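Local coordinates for acetamidase (Bacillus halodurans, PDB 2II1), which binds calcium ions and probably hydrolyses carbon-nitrogen bonds in linear amides, at residues A[36-39]-A[40-44]. Numbering follows the deposited sequence.
Sequences DCFS and DQITN
Ile-42 lays its CD1 over the centre of the Phe-38 ring, a CH-pi contact 4.1 Å from the centroid and 8° off the normal. Both residues lie in the loop between strands 28-34 and 60-67, which here makes two overlapping beta turns, type I from Asp-36 to Ser-39 and type I' from Phe-38 to Gln-41, with Ile-42 just beyond the second. Phe-38 also touches Glu-198, a ligand of a bound calcium, so the turns border the metal site. Asp-36 and Asp-40 exchange hydrogen bonds: Asp-36 N donates almost straight to Asp-40 OD1 (2.8 Å), while Asp-40 N gives a less linear bond to Asp-36 OD1 (2.7 Å), each from above the carboxylate plane. With chi1 at 73°, Asp-36 folds its carboxylate back over the turn, where OD1 also takes a weak hydrogen bond from Phe-38 N. Replacing Asp-36 by alanine would probably leave Asp-40 N without its acceptor and deprive the water that also bonds Ile-42 N and O of its OD2 partner. The carboxylate planes are turned 70° to each other; the closeness of these like charges is probably eased by the backbone N-H donors. Gln-41 N (3.3 Å) and NE2 (2.8 Å) both hydrogen-bond to Phe-38 O, from opposite faces of its carbonyl plane.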
ATOM      1  N   ASP A  36     -24.566   8.602  -7.509  1.00 16.54           N
ATOM      2  CA  ASP A  36     -23.391   7.745  -7.773  1.00 16.71           C
ATOM      3  C   ASP A  36     -22.521   8.475  -8.774  1.00 17.14           C
ATOM      4  O   ASP A  36     -22.968   9.503  -9.302  1.00 12.40           O
ATOM      5  CB  ASP A  36     -23.758   6.312  -8.220  1.00 15.82           C
ATOM      6  CG  ASP A  36     -24.310   6.209  -9.650  1.00 17.68           C
ATOM      7  OD1 ASP A  36     -24.111   7.110 -10.483  1.00 24.19           O
ATOM      8  OD2 ASP A  36     -24.941   5.175  -9.964  1.00 20.22           O
ATOM      9  N   CYS A  37     -21.294   8.004  -9.026  1.00 16.40           N
ATOM     10  CA  CYS A  37     -20.387   8.821  -9.863  1.00 17.91           C
ATOM     11  C   CYS A  37     -20.733   8.816 -11.345  1.00 15.28           C
ATOM     12  O   CYS A  37     -20.075   9.495 -12.126  1.00 14.23           O
ATOM     13  CB  CYS A  37     -18.883   8.576  -9.601  1.00 21.26           C
ATOM     14  SG  CYS A  37     -18.196   7.061 -10.104  1.00 29.12           S
ATOM     15  N   PHE A  38     -21.771   8.077 -11.726  1.00 17.18           N
ATOM     16  CA  PHE A  38     -22.368   8.220 -13.061  1.00 16.62           C
ATOM     17  C   PHE A  38     -23.583   9.138 -13.082  1.00 15.75           C
ATOM     18  O   PHE A  38     -24.266   9.209 -14.115  1.00 18.65           O
ATOM     19  CB  PHE A  38     -22.778   6.854 -13.619  1.00 16.27           C
ATOM     20  CG  PHE A  38     -21.714   5.835 -13.499  1.00 14.35           C
ATOM     21  CD1 PHE A  38     -20.568   5.927 -14.289  1.00 15.96           C
ATOM     22  CD2 PHE A  38     -21.824   4.805 -12.560  1.00 17.75           C
ATOM     23  CE1 PHE A  38     -19.543   5.000 -14.175  1.00 18.48           C
ATOM     24  CE2 PHE A  38     -20.801   3.850 -12.432  1.00 25.21           C
ATOM     25  CZ  PHE A  38     -19.661   3.942 -13.246  1.00 21.33           C
ATOM     26  N   SER A  39     -23.845   9.840 -11.973  1.00 14.98           N
ATOM     27  CA  SER A  39     -25.110  10.584 -11.786  1.00 15.27           C
ATOM     28  C   SER A  39     -26.319   9.665 -11.984  1.00 15.92           C
ATOM     29  O   SER A  39     -27.341  10.065 -12.543  1.00 14.52           O
ATOM     30  CB  SER A  39     -25.204  11.798 -12.736  1.00 14.85           C
ATOM     31  OG  SER A  39     -24.586  12.967 -12.216  1.00 16.61           O
ATOM     32  N   ASP A  40     -26.184   8.423 -11.532  1.00 16.57           N
ATOM     33  CA  ASP A  40     -27.275   7.436 -11.526  1.00 16.71           C
ATOM     34  C   ASP A  40     -27.760   7.027 -12.956  1.00 14.74           C
ATOM     35  O   ASP A  40     -28.899   6.539 -13.155  1.00 11.59           O
ATOM     36  CB  ASP A  40     -28.422   7.942 -10.614  1.00 18.70           C
ATOM     37  CG  ASP A  40     -27.952   8.295  -9.181  1.00 23.69           C
ATOM     38  OD1 ASP A  40     -26.990   7.689  -8.652  1.00 18.58           O
ATOM     39  OD2 ASP A  40     -28.567   9.187  -8.560  1.00 25.72           O
ATOM     40  N   GLN A  41     -26.872   7.208 -13.944  1.00 12.04           N
ATOM     41  CA  GLN A  41     -27.205   6.974 -15.350  1.00 13.33           C
ATOM     42  C   GLN A  41     -27.258   5.504 -15.740  1.00 15.49           C
ATOM     43  O   GLN A  41     -27.993   5.136 -16.658  1.00 17.83           O
ATOM     44  CB  GLN A  41     -26.212   7.687 -16.259  1.00 14.46           C
ATOM     45  CG  GLN A  41     -26.368   9.189 -16.217  1.00 12.47           C
ATOM     46  CD  GLN A  41     -25.443   9.875 -17.170  1.00 13.60           C
ATOM     47  OE1 GLN A  41     -25.715   9.911 -18.359  1.00 13.38           O
ATOM     48  NE2 GLN A  41     -24.333  10.402 -16.663  1.00 17.08           N
ATOM     49  N   ILE A  42     -26.464   4.672 -15.068  1.00 15.88           N
ATOM     50  CA  ILE A  42     -26.444   3.247 -15.341  1.00 15.26           C
ATOM     51  C   ILE A  42     -27.363   2.521 -14.353  1.00 16.27           C
ATOM     52  O   ILE A  42     -27.090   2.469 -13.155  1.00 16.07           O
ATOM     53  CB  ILE A  42     -25.006   2.686 -15.283  1.00 16.46           C
ATOM     54  CG1 ILE A  42     -24.051   3.614 -16.059  1.00 14.21           C
ATOM     55  CG2 ILE A  42     -24.967   1.267 -15.846  1.00 18.29           C
ATOM     56  CD1 ILE A  42     -22.696   3.032 -16.382  1.00 12.28           C
ATOM     57  N   THR A  43     -28.462   1.978 -14.876  1.00 16.65           N
ATOM     58  CA  THR A  43     -29.456   1.240 -14.082  1.00 16.39           C
ATOM     59  C   THR A  43     -29.656  -0.219 -14.536  1.00 16.82           C
ATOM     60  O   THR A  43     -30.441  -0.959 -13.939  1.00 13.76           O
ATOM     61  CB  THR A  43     -30.809   1.926 -14.237  1.00 17.05           C
ATOM     62  OG1 THR A  43     -31.155   1.911 -15.623  1.00 11.85           O
ATOM     63  CG2 THR A  43     -30.751   3.384 -13.742  1.00 16.27           C
ATOM     64  N   ASN A  44     -28.941  -0.619 -15.581  1.00 18.01           N
ATOM     65  CA  ASN A  44     -29.160  -1.884 -16.280  1.00 19.81           C
ATOM     66  C   ASN A  44     -27.833  -2.431 -16.839  1.00 19.40           C
ATOM     67  O   ASN A  44     -27.004  -1.662 -17.309  1.00 20.92           O
ATOM     68  CB  ASN A  44     -30.225  -1.667 -17.369  1.00 20.42           C
ATOM     69  CG  ASN A  44     -29.894  -2.339 -18.686  1.00 27.30           C
ATOM     70  OD1 ASN A  44     -29.410  -1.688 -19.610  1.00 35.84           O
ATOM     71  ND2 ASN A  44     -30.176  -3.642 -18.791  1.00 30.38           N
TER
HETATM   72  O   HOH W   1     -25.454   4.565 -12.484  1.00 24.13           O